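Local coordinates for protein malonyl-CoA decarboxylase (Rhodopseudomonas palustris, PDB 4KSA) that probably catalyses the decarboxylation of malonyl-CoA to acetyl-CoA and can bind a magnesium ion, at residues A[313-321]-A[332-340]; A[358-369]-A[434-445]. All coordinates share one frame; numbering follows the deposited sequence.

Overall arrangement
Contacts 1 and 2 lie on the same side of the chain's centre, their own centres 18 Å apart, and helix 347-367 links them: it covers the apolar side of contact 1 and is one partner in contact 2. In contact 1, helices 311-320 and 329-335 pair beside it; in contact 2, the C-terminal tail 434-445 packs along residues 358-369, the end of that helix and the residues just after it. The contacts touch directly: CD1 of Leu315 is 3.5 Å from CD1 of Leu360, and CD2 of Trp314 is 3.6 Å from CD1 of Tyr364, their rings inclined at about 40°. Contact 1 combines a salt bridge with leucine packing, whereas contact 2 is largely apolar. Both are remote from His162, a residue that binds magnesium.

Contact 1: residues A[313-321]-A[332-340]; sequences KWLKRERDN and RTALEALDT
Arg319 lays the methylene part of its side chain against Leu335, CD of Arg319 lying 3.6 Å from CD2 of Leu335, before its guanidinium passes on to Asp339. The contact joins helix 311-320 to helix 329-335 and the turn that follows it, within the C-terminal domain, whose family is grouped with the acetyltransferases and probably shares their fold. The guanidinium meets the carboxylate of Asp339, the centre of an inverse gamma turn, end-on and nearly coplanar, the two planes 14° apart. NH1 and NH2 of Arg319 both close on a single oxygen: NH1 lies 2.7 Å and NH2 2.9 Å from OD2 of Asp339, which is approached on its syn side. This salt bridge is bent at both hydrogens, as expected when two donors converge on one acceptor. Bends at chi2 and chi3 (-92° at the latter) turn the arginine chain across Leu335, while the carbonyl oxygen of Leu335 lies over one guanidinium face. With an alanine here, the Asp339 carboxylate would probably lose its cationic mate and Leu335 the methylenes that rest on it. Deeper in, Leu315 and Leu338 cross at about a right angle, CD2 of Leu315 touching CD1 of Leu338 at 3.8 Å. Helix 347-367 closes this apolar layer, with Leu360 on Leu315, Ile356 on Leu335 and Leu353 on Leu338. At the other edge, Arg332 sends an extended chain back to the last turn of helix 311-320 and the residue just after it, whose carbonyl oxygens accept from it. The guanidinium donates in its own plane: NH2 of Arg332 reaches O of Asn321 at 2.8 Å, and NH1 of Arg332 meets O of Arg319 at 3.3 Å, almost straight at 178° and on a lone pair.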
loop_
_atom_site.group_PDB
_atom_site.type_symbol
_atom_site.label_atom_id
_atom_site.label_comp_id
_atom_site.label_asym_id
_atom_site.label_seq_id
_atom_site.Cartn_x
_atom_site.Cartn_y
_atom_site.Cartn_z
ATOM N N LYS A 313 2.911 -49.089 2.563
ATOM C CA LYS A 313 3.745 -49.523 3.670
ATOM C C LYS A 313 2.898 -50.227 4.717
ATOM O O LYS A 313 3.275 -51.277 5.243
ATOM C CB LYS A 313 4.463 -48.323 4.304
ATOM C CG LYS A 313 5.192 -47.405 3.312
ATOM C CD LYS A 313 6.278 -46.581 4.022
ATOM C CE LYS A 313 6.869 -45.469 3.138
ATOM N NZ LYS A 313 6.021 -44.225 3.103
ATOM N N TRP A 314 1.747 -49.644 5.016
ATOM C CA TRP A 314 0.849 -50.211 6.008
ATOM C C TRP A 314 0.334 -51.579 5.587
ATOM O O TRP A 314 0.315 -52.503 6.393
ATOM C CB TRP A 314 -0.340 -49.284 6.238
ATOM C CG TRP A 314 -1.356 -49.845 7.181
ATOM C CD1 TRP A 314 -1.294 -49.856 8.539
ATOM C CD2 TRP A 314 -2.593 -50.482 6.830
ATOM N NE1 TRP A 314 -2.413 -50.462 9.064
ATOM C CE2 TRP A 314 -3.225 -50.862 8.037
ATOM C CE3 TRP A 314 -3.220 -50.788 5.610
ATOM C CZ2 TRP A 314 -4.465 -51.507 8.065
ATOM C CZ3 TRP A 314 -4.452 -51.432 5.638
ATOM C CH2 TRP A 314 -5.057 -51.793 6.861
ATOM N N LEU A 315 -0.092 -51.693 4.326
ATOM C CA LEU A 315 -0.630 -52.944 3.778
ATOM C C LEU A 315 0.392 -54.060 3.865
ATOM O O LEU A 315 0.047 -55.203 4.142
ATOM C CB LEU A 315 -1.049 -52.755 2.317
ATOM C CG LEU A 315 -1.780 -53.933 1.660
ATOM C CD1 LEU A 315 -3.039 -54.247 2.455
ATOM C CD2 LEU A 315 -2.132 -53.593 0.209
ATOM N N LYS A 316 1.649 -53.704 3.608
ATOM C CA LYS A 316 2.784 -54.624 3.675
ATOM C C LYS A 316 2.828 -55.212 5.075
ATOM O O LYS A 316 2.816 -56.420 5.262
ATOM C CB LYS A 316 4.076 -53.850 3.404
ATOM C CG LYS A 316 5.350 -54.517 3.882
ATOM C CD LYS A 316 5.744 -55.693 3.004
ATOM C CE LYS A 316 7.131 -56.211 3.385
ATOM N NZ LYS A 316 7.448 -57.551 2.793
ATOM N N ARG A 317 2.876 -54.328 6.059
ATOM C CA ARG A 317 2.916 -54.716 7.457
ATOM C C ARG A 317 1.729 -55.609 7.827
ATOM O O ARG A 317 1.854 -56.518 8.639
ATOM C CB ARG A 317 2.903 -53.451 8.317
ATOM C CG ARG A 317 3.048 -53.663 9.814
ATOM C CD ARG A 317 2.869 -52.326 10.524
ATOM N NE ARG A 317 3.500 -51.241 9.766
ATOM C CZ ARG A 317 2.969 -50.028 9.609
ATOM N NH1 ARG A 317 1.795 -49.736 10.166
ATOM N NH2 ARG A 317 3.594 -49.116 8.867
ATOM N N GLU A 318 0.580 -55.344 7.224
ATOM C CA GLU A 318 -0.623 -56.107 7.525
ATOM C C GLU A 318 -0.550 -57.510 6.937
ATOM O O GLU A 318 -1.088 -58.466 7.497
ATOM C CB GLU A 318 -1.848 -55.374 6.978
ATOM C CG GLU A 318 -3.151 -55.738 7.661
ATOM C CD GLU A 318 -3.081 -55.552 9.160
ATOM O OE1 GLU A 318 -2.522 -54.525 9.598
ATOM O OE2 GLU A 318 -3.592 -56.423 9.901
ATOM N N ARG A 319 0.114 -57.624 5.796
ATOM C CA ARG A 319 0.259 -58.906 5.142
ATOM C C ARG A 319 1.292 -59.730 5.889
ATOM O O ARG A 319 0.999 -60.851 6.329
ATOM C CB ARG A 319 0.678 -58.713 3.683
ATOM C CG ARG A 319 -0.445 -58.184 2.797
ATOM C CD ARG A 319 -0.447 -58.871 1.439
ATOM N NE ARG A 319 0.333 -58.159 0.434
ATOM C CZ ARG A 319 0.710 -58.690 -0.726
ATOM N NH1 ARG A 319 1.409 -57.970 -1.589
ATOM N NH2 ARG A 319 0.410 -59.949 -1.014
ATOM N N ASP A 320 2.489 -59.164 6.051
ATOM C CA ASP A 320 3.587 -59.833 6.753
ATOM C C ASP A 320 3.187 -60.265 8.158
ATOM O O ASP A 320 3.873 -61.065 8.799
ATOM C CB ASP A 320 4.810 -58.930 6.814
ATOM C CG ASP A 320 5.461 -58.758 5.461
ATOM O OD1 ASP A 320 6.516 -58.102 5.387
ATOM O OD2 ASP A 320 4.922 -59.280 4.461
ATOM N N ASN A 321 2.075 -59.722 8.636
ATOM C CA ASN A 321 1.568 -60.082 9.945
ATOM C C ASN A 321 0.766 -61.351 9.723
ATOM O O ASN A 321 -0.317 -61.317 9.147
ATOM C CB ASN A 321 0.656 -58.991 10.485
ATOM C CG ASN A 321 0.066 -59.353 11.815
ATOM O OD1 ASN A 321 0.041 -60.522 12.187
ATOM N ND2 ASN A 321 -0.428 -58.359 12.540
ATOM N N ARG A 332 -5.862 -62.685 1.426
ATOM C CA ARG A 332 -4.454 -62.964 1.238
ATOM C C ARG A 332 -4.208 -63.492 -0.170
ATOM O O ARG A 332 -3.283 -63.051 -0.859
ATOM C CB ARG A 332 -3.989 -63.971 2.292
ATOM C CG ARG A 332 -3.967 -63.385 3.697
ATOM C CD ARG A 332 -3.722 -64.445 4.741
ATOM N NE ARG A 332 -3.478 -63.888 6.070
ATOM C CZ ARG A 332 -2.436 -63.119 6.384
ATOM N NH1 ARG A 332 -1.524 -62.795 5.467
ATOM N NH2 ARG A 332 -2.292 -62.695 7.630
ATOM N N THR A 333 -5.058 -64.417 -0.604
ATOM C CA THR A 333 -4.927 -65.006 -1.930
ATOM C C THR A 333 -5.046 -63.970 -3.046
ATOM O O THR A 333 -4.211 -63.932 -3.947
ATOM C CB THR A 333 -5.991 -66.088 -2.155
ATOM O OG1 THR A 333 -6.054 -66.946 -1.010
ATOM C CG2 THR A 333 -5.642 -66.919 -3.380
ATOM N N ALA A 334 -6.082 -63.134 -2.979
ATOM C CA ALA A 334 -6.313 -62.080 -3.979
ATOM C C ALA A 334 -5.207 -61.011 -3.999
ATOM O O ALA A 334 -4.703 -60.626 -5.052
ATOM C CB ALA A 334 -7.667 -61.417 -3.725
ATOM N N LEU A 335 -4.842 -60.534 -2.818
ATOM C CA LEU A 335 -3.804 -59.525 -2.684
ATOM C C LEU A 335 -2.533 -59.867 -3.454
ATOM O O LEU A 335 -1.852 -58.970 -3.952
ATOM C CB LEU A 335 -3.476 -59.336 -1.202
ATOM C CG LEU A 335 -3.855 -58.026 -0.516
ATOM C CD1 LEU A 335 -5.127 -57.414 -1.095
ATOM C CD2 LEU A 335 -4.015 -58.331 0.957
ATOM N N GLU A 336 -2.213 -61.157 -3.546
ATOM C CA GLU A 336 -1.007 -61.601 -4.253
ATOM C C GLU A 336 -0.932 -60.995 -5.646
ATOM O O GLU A 336 0.129 -60.973 -6.273
ATOM C CB GLU A 336 -0.969 -63.130 -4.368
ATOM C CG GLU A 336 -0.881 -63.873 -3.042
ATOM C CD GLU A 336 -0.712 -65.374 -3.227
ATOM O OE1 GLU A 336 -1.620 -66.015 -3.803
ATOM O OE2 GLU A 336 0.332 -65.913 -2.798
ATOM N N ALA A 337 -2.074 -60.513 -6.125
ATOM C CA ALA A 337 -2.161 -59.891 -7.438
ATOM C C ALA A 337 -1.346 -58.599 -7.454
ATOM O O ALA A 337 -0.683 -58.280 -8.443
ATOM C CB ALA A 337 -3.621 -59.601 -7.778
ATOM N N LEU A 338 -1.392 -57.864 -6.348
ATOM C CA LEU A 338 -0.663 -56.610 -6.233
ATOM C C LEU A 338 0.829 -56.797 -6.467
ATOM O O LEU A 338 1.533 -55.849 -6.805
ATOM C CB LEU A 338 -0.902 -55.995 -4.854
ATOM C CG LEU A 338 -2.347 -55.555 -4.617
ATOM C CD1 LEU A 338 -2.565 -55.212 -3.156
ATOM C CD2 LEU A 338 -2.654 -54.371 -5.518
ATOM N N ASP A 339 1.303 -58.028 -6.302
ATOM C CA ASP A 339 2.718 -58.338 -6.481
ATOM C C ASP A 339 3.067 -58.779 -7.906
ATOM O O ASP A 339 3.707 -59.814 -8.101
ATOM C CB ASP A 339 3.139 -59.434 -5.497
ATOM C CG ASP A 339 2.885 -59.052 -4.051
ATOM O OD1 ASP A 339 3.383 -57.986 -3.625
ATOM O OD2 ASP A 339 2.193 -59.818 -3.341
ATOM N N THR A 340 2.652 -57.994 -8.895
ATOM C CA THR A 340 2.930 -58.315 -10.291
ATOM C C THR A 340 3.201 -57.042 -11.083
ATOM O O THR A 340 2.732 -55.968 -10.720
ATOM C CB THR A 340 1.751 -59.057 -10.946
ATOM O OG1 THR A 340 0.560 -58.279 -10.788
ATOM C CG2 THR A 340 1.567 -60.439 -10.316
#

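Contact 2: residues A[358-369]-A[434-445]; sequences LQLAAAYFLQAK and IAAASAVRKLVP
Leu358 receives the end of Leu443 from across the contact, CD2 of Leu443 resting 3.8 Å from the carbonyl oxygen of Leu358 and also near CB of Leu358. One residue on, Gln359 passes alongside the last modelled residues: its CG lies close to the carbonyl oxygen of Leu443, and its amide NE2 comes 4.0 Å from CD of Pro445. With CG of Gln359 anti to the backbone N (chi1 -172°) and the chain extended beyond it, the amide is carried past CD of the proline, the two side chains crossing at a slant. Ala362 points toward the opposing segment, its CB 3.3 Å from CG1 of Val444, and this small side chain lets the backbones approach, the CA atoms of Ala362 and Val444 being 5.6 Å apart. Here the C-terminal tail, with the short helix 438-441, wraps along one side of helix 347-367 in the C-terminal domain, without a hydrogen bond between the two segments. Strand 389-394 borders the same layer, Leu393 touching both Leu358 and Val440. At Phe365 the backbone takes over, its carbonyl oxygen facing CD1 of Ile434 at 3.3 Å. Leu366 then divides its branches: CD1 reaches CB of Ala436, whereas CD2 meets CG of Arg441 at 3.6 Å and CG1 of Val444 at 3.7 Å, the leucine crossing the arginine chain at about a right angle. Gln367 runs askew to Val444, its NE2 3.7 Å from CB of the valine. Lys369 curls back over the helix end, NZ making weak hydrogen bonds to the carbonyl oxygens of Leu366 and Gln367 and passing near CD1 of Ile434.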
loop_
_atom_site.group_PDB
_atom_site.type_symbol
_atom_site.label_atom_id
_atom_site.label_comp_id
_atom_site.label_asym_id
_atom_site.label_seq_id
_atom_site.Cartn_x
_atom_site.Cartn_y
_atom_site.Cartn_z
ATOM N N LEU A 358 -10.126 -51.370 -1.452
ATOM C CA LEU A 358 -10.935 -50.281 -0.916
ATOM C C LEU A 358 -11.406 -50.564 0.499
ATOM O O LEU A 358 -11.524 -49.659 1.315
ATOM C CB LEU A 358 -12.153 -50.031 -1.801
ATOM C CG LEU A 358 -11.840 -49.512 -3.199
ATOM C CD1 LEU A 358 -13.125 -49.281 -3.961
ATOM C CD2 LEU A 358 -11.043 -48.230 -3.094
ATOM N N GLN A 359 -11.680 -51.824 0.796
ATOM C CA GLN A 359 -12.148 -52.172 2.124
ATOM C C GLN A 359 -11.012 -52.149 3.139
ATOM O O GLN A 359 -11.228 -51.863 4.312
ATOM C CB GLN A 359 -12.804 -53.544 2.103
ATOM C CG GLN A 359 -13.491 -53.890 3.406
ATOM C CD GLN A 359 -13.795 -55.362 3.502
ATOM O OE1 GLN A 359 -14.567 -55.907 2.699
ATOM N NE2 GLN A 359 -13.178 -56.028 4.485
ATOM N N LEU A 360 -9.804 -52.470 2.694
ATOM C CA LEU A 360 -8.653 -52.443 3.581
ATOM C C LEU A 360 -8.307 -50.974 3.818
ATOM O O LEU A 360 -7.978 -50.565 4.943
ATOM C CB LEU A 360 -7.470 -53.161 2.938
ATOM C CG LEU A 360 -7.542 -54.682 2.963
ATOM C CD1 LEU A 360 -6.396 -55.274 2.159
ATOM C CD2 LEU A 360 -7.492 -55.142 4.412
ATOM N N ALA A 361 -8.402 -50.182 2.753
ATOM C CA ALA A 361 -8.115 -48.761 2.839
ATOM C C ALA A 361 -8.998 -48.122 3.905
ATOM O O ALA A 361 -8.532 -47.308 4.697
ATOM C CB ALA A 361 -8.349 -48.103 1.504
ATOM N N ALA A 362 -10.270 -48.503 3.935
ATOM C CA ALA A 362 -11.201 -47.955 4.914
ATOM C C ALA A 362 -10.759 -48.213 6.361
ATOM O O ALA A 362 -10.858 -47.334 7.212
ATOM C CB ALA A 362 -12.587 -48.523 4.680
ATOM N N ALA A 363 -10.279 -49.416 6.651
ATOM C CA ALA A 363 -9.836 -49.715 8.006
ATOM C C ALA A 363 -8.577 -48.890 8.252
ATOM O O ALA A 363 -8.350 -48.399 9.358
ATOM C CB ALA A 363 -9.536 -51.195 8.160
ATOM N N TYR A 364 -7.762 -48.742 7.212
ATOM C CA TYR A 364 -6.546 -47.945 7.303
ATOM C C TYR A 364 -6.942 -46.534 7.773
ATOM O O TYR A 364 -6.595 -46.091 8.867
ATOM C CB TYR A 364 -5.881 -47.878 5.926
ATOM C CG TYR A 364 -4.716 -46.928 5.837
ATOM C CD1 TYR A 364 -3.604 -47.080 6.657
ATOM C CD2 TYR A 364 -4.713 -45.888 4.910
ATOM C CE1 TYR A 364 -2.508 -46.224 6.559
ATOM C CE2 TYR A 364 -3.618 -45.023 4.799
ATOM C CZ TYR A 364 -2.519 -45.201 5.627
ATOM O OH TYR A 364 -1.426 -44.377 5.505
ATOM N N PHE A 365 -7.698 -45.849 6.933
ATOM C CA PHE A 365 -8.150 -44.512 7.231
ATOM C C PHE A 365 -8.946 -44.381 8.513
ATOM O O PHE A 365 -8.662 -43.507 9.329
ATOM C CB PHE A 365 -8.985 -43.990 6.070
ATOM C CG PHE A 365 -8.174 -43.578 4.885
ATOM C CD1 PHE A 365 -8.542 -43.972 3.605
ATOM C CD2 PHE A 365 -7.072 -42.743 5.039
ATOM C CE1 PHE A 365 -7.829 -43.534 2.495
ATOM C CE2 PHE A 365 -6.354 -42.299 3.938
ATOM C CZ PHE A 365 -6.732 -42.692 2.663
ATOM N N LEU A 366 -9.941 -45.238 8.705
ATOM C CA LEU A 366 -10.774 -45.133 9.894
ATOM C C LEU A 366 -10.288 -45.816 11.160
ATOM O O LEU A 366 -10.698 -45.431 12.257
ATOM C CB LEU A 366 -12.191 -45.612 9.588
ATOM C CG LEU A 366 -13.108 -44.621 8.873
ATOM C CD1 LEU A 366 -12.434 -44.052 7.662
ATOM C CD2 LEU A 366 -14.375 -45.327 8.467
ATOM N N GLN A 367 -9.411 -46.808 11.032
ATOM C CA GLN A 367 -8.934 -47.535 12.208
ATOM C C GLN A 367 -7.444 -47.416 12.522
ATOM O O GLN A 367 -7.060 -47.397 13.686
ATOM C CB GLN A 367 -9.310 -49.017 12.081
ATOM C CG GLN A 367 -10.800 -49.317 12.245
ATOM C CD GLN A 367 -11.200 -50.666 11.650
ATOM O OE1 GLN A 367 -10.517 -51.681 11.846
ATOM N NE2 GLN A 367 -12.319 -50.684 10.927
ATOM N N ALA A 368 -6.608 -47.337 11.494
ATOM C CA ALA A 368 -5.160 -47.231 11.693
ATOM C C ALA A 368 -4.724 -45.907 12.333
ATOM O O ALA A 368 -4.883 -44.834 11.742
ATOM C CB ALA A 368 -4.437 -47.425 10.358
ATOM N N LYS A 369 -4.173 -45.986 13.539
ATOM C CA LYS A 369 -3.710 -44.791 14.230
ATOM C C LYS A 369 -2.185 -44.672 14.177
ATOM O O LYS A 369 -1.497 -45.589 13.729
ATOM C CB LYS A 369 -4.191 -44.808 15.682
ATOM C CG LYS A 369 -5.696 -44.783 15.808
ATOM C CD LYS A 369 -6.258 -43.489 15.262
ATOM C CE LYS A 369 -7.779 -43.514 15.195
ATOM N NZ LYS A 369 -8.286 -44.186 13.961
ATOM N N ILE A 434 -13.388 -39.362 13.442
ATOM C CA ILE A 434 -13.036 -39.053 12.066
ATOM C C ILE A 434 -14.264 -38.703 11.240
ATOM O O ILE A 434 -15.289 -39.371 11.330
ATOM C CB ILE A 434 -12.293 -40.219 11.400
ATOM C CG1 ILE A 434 -10.921 -40.381 12.051
ATOM C CG2 ILE A 434 -12.166 -39.971 9.902
ATOM C CD1 ILE A 434 -10.029 -41.373 11.370
ATOM N N ALA A 435 -14.167 -37.648 10.439
ATOM C CA ALA A 435 -15.295 -37.246 9.625
ATOM C C ALA A 435 -15.208 -37.920 8.269
ATOM O O ALA A 435 -14.530 -37.448 7.345
ATOM C CB ALA A 435 -15.345 -35.732 9.477
ATOM N N ALA A 436 -15.909 -39.044 8.167
ATOM C CA ALA A 436 -15.952 -39.834 6.947
ATOM C C ALA A 436 -17.385 -39.928 6.467
ATOM O O ALA A 436 -18.317 -39.751 7.250
ATOM C CB ALA A 436 -15.408 -41.224 7.220
ATOM N N ALA A 437 -17.553 -40.197 5.176
ATOM C CA ALA A 437 -18.873 -40.343 4.571
ATOM C C ALA A 437 -19.304 -41.802 4.732
ATOM O O ALA A 437 -18.455 -42.692 4.809
ATOM C CB ALA A 437 -18.804 -39.985 3.093
ATOM N N SER A 438 -20.614 -42.051 4.784
ATOM C CA SER A 438 -21.128 -43.424 4.926
ATOM C C SER A 438 -20.547 -44.328 3.843
ATOM O O SER A 438 -20.066 -45.423 4.125
ATOM C CB SER A 438 -22.653 -43.440 4.829
ATOM O OG SER A 438 -23.241 -42.705 5.890
ATOM N N ALA A 439 -20.583 -43.853 2.604
ATOM C CA ALA A 439 -20.059 -44.611 1.483
ATOM C C ALA A 439 -18.700 -45.259 1.779
ATOM O O ALA A 439 -18.304 -46.217 1.112
ATOM C CB ALA A 439 -19.947 -43.704 0.262
ATOM N N VAL A 440 -17.984 -44.747 2.776
ATOM C CA VAL A 440 -16.672 -45.296 3.110
ATOM C C VAL A 440 -16.646 -45.895 4.512
ATOM O O VAL A 440 -15.943 -46.871 4.775
ATOM C CB VAL A 440 -15.563 -44.196 2.985
ATOM C CG1 VAL A 440 -15.759 -43.123 4.025
ATOM C CG2 VAL A 440 -14.192 -44.809 3.128
ATOM N N ARG A 441 -17.431 -45.302 5.401
ATOM C CA ARG A 441 -17.521 -45.735 6.788
ATOM C C ARG A 441 -18.287 -47.050 6.866
ATOM O O ARG A 441 -18.056 -47.854 7.765
ATOM C CB ARG A 441 -18.220 -44.650 7.613
ATOM C CG ARG A 441 -17.866 -44.627 9.096
ATOM C CD ARG A 441 -18.063 -43.216 9.652
ATOM N NE ARG A 441 -19.386 -42.681 9.321
ATOM C CZ ARG A 441 -19.763 -41.416 9.505
ATOM N NH1 ARG A 441 -18.914 -40.529 10.023
ATOM N NH2 ARG A 441 -20.995 -41.035 9.172
ATOM N N LYS A 442 -19.200 -47.272 5.924
ATOM C CA LYS A 442 -19.960 -48.517 5.916
ATOM C C LYS A 442 -19.279 -49.514 4.985
ATOM O O LYS A 442 -19.912 -50.411 4.441
ATOM C CB LYS A 442 -21.425 -48.281 5.487
ATOM C CG LYS A 442 -21.673 -47.938 4.019
ATOM C CD LYS A 442 -23.138 -47.518 3.820
ATOM C CE LYS A 442 -23.419 -47.018 2.396
ATOM N NZ LYS A 442 -24.723 -46.293 2.265
ATOM N N LEU A 443 -17.972 -49.355 4.829
ATOM C CA LEU A 443 -17.189 -50.219 3.967
ATOM C C LEU A 443 -16.121 -50.905 4.802
ATOM O O LEU A 443 -15.279 -51.637 4.281
ATOM C CB LEU A 443 -16.542 -49.382 2.860
ATOM C CG LEU A 443 -15.724 -50.089 1.783
ATOM C CD1 LEU A 443 -16.590 -51.121 1.077
ATOM C CD2 LEU A 443 -15.191 -49.061 0.793
ATOM N N VAL A 444 -16.168 -50.665 6.107
ATOM C CA VAL A 444 -15.197 -51.257 7.016
ATOM C C VAL A 444 -15.808 -52.441 7.729
ATOM O O VAL A 444 -16.997 -52.438 8.050
ATOM C CB VAL A 444 -14.737 -50.264 8.104
ATOM C CG1 VAL A 444 -14.354 -48.934 7.472
ATOM C CG2 VAL A 444 -15.837 -50.087 9.149
ATOM N N PRO A 445 -14.996 -53.474 7.996
ATOM C CA PRO A 445 -15.466 -54.682 8.688
ATOM C C PRO A 445 -15.959 -54.396 10.111
ATOM O O PRO A 445 -17.126 -54.739 10.403
ATOM C CB PRO A 445 -14.237 -55.598 8.658
ATOM C CG PRO A 445 -13.078 -54.619 8.607
ATOM C CD PRO A 445 -13.575 -53.596 7.618
#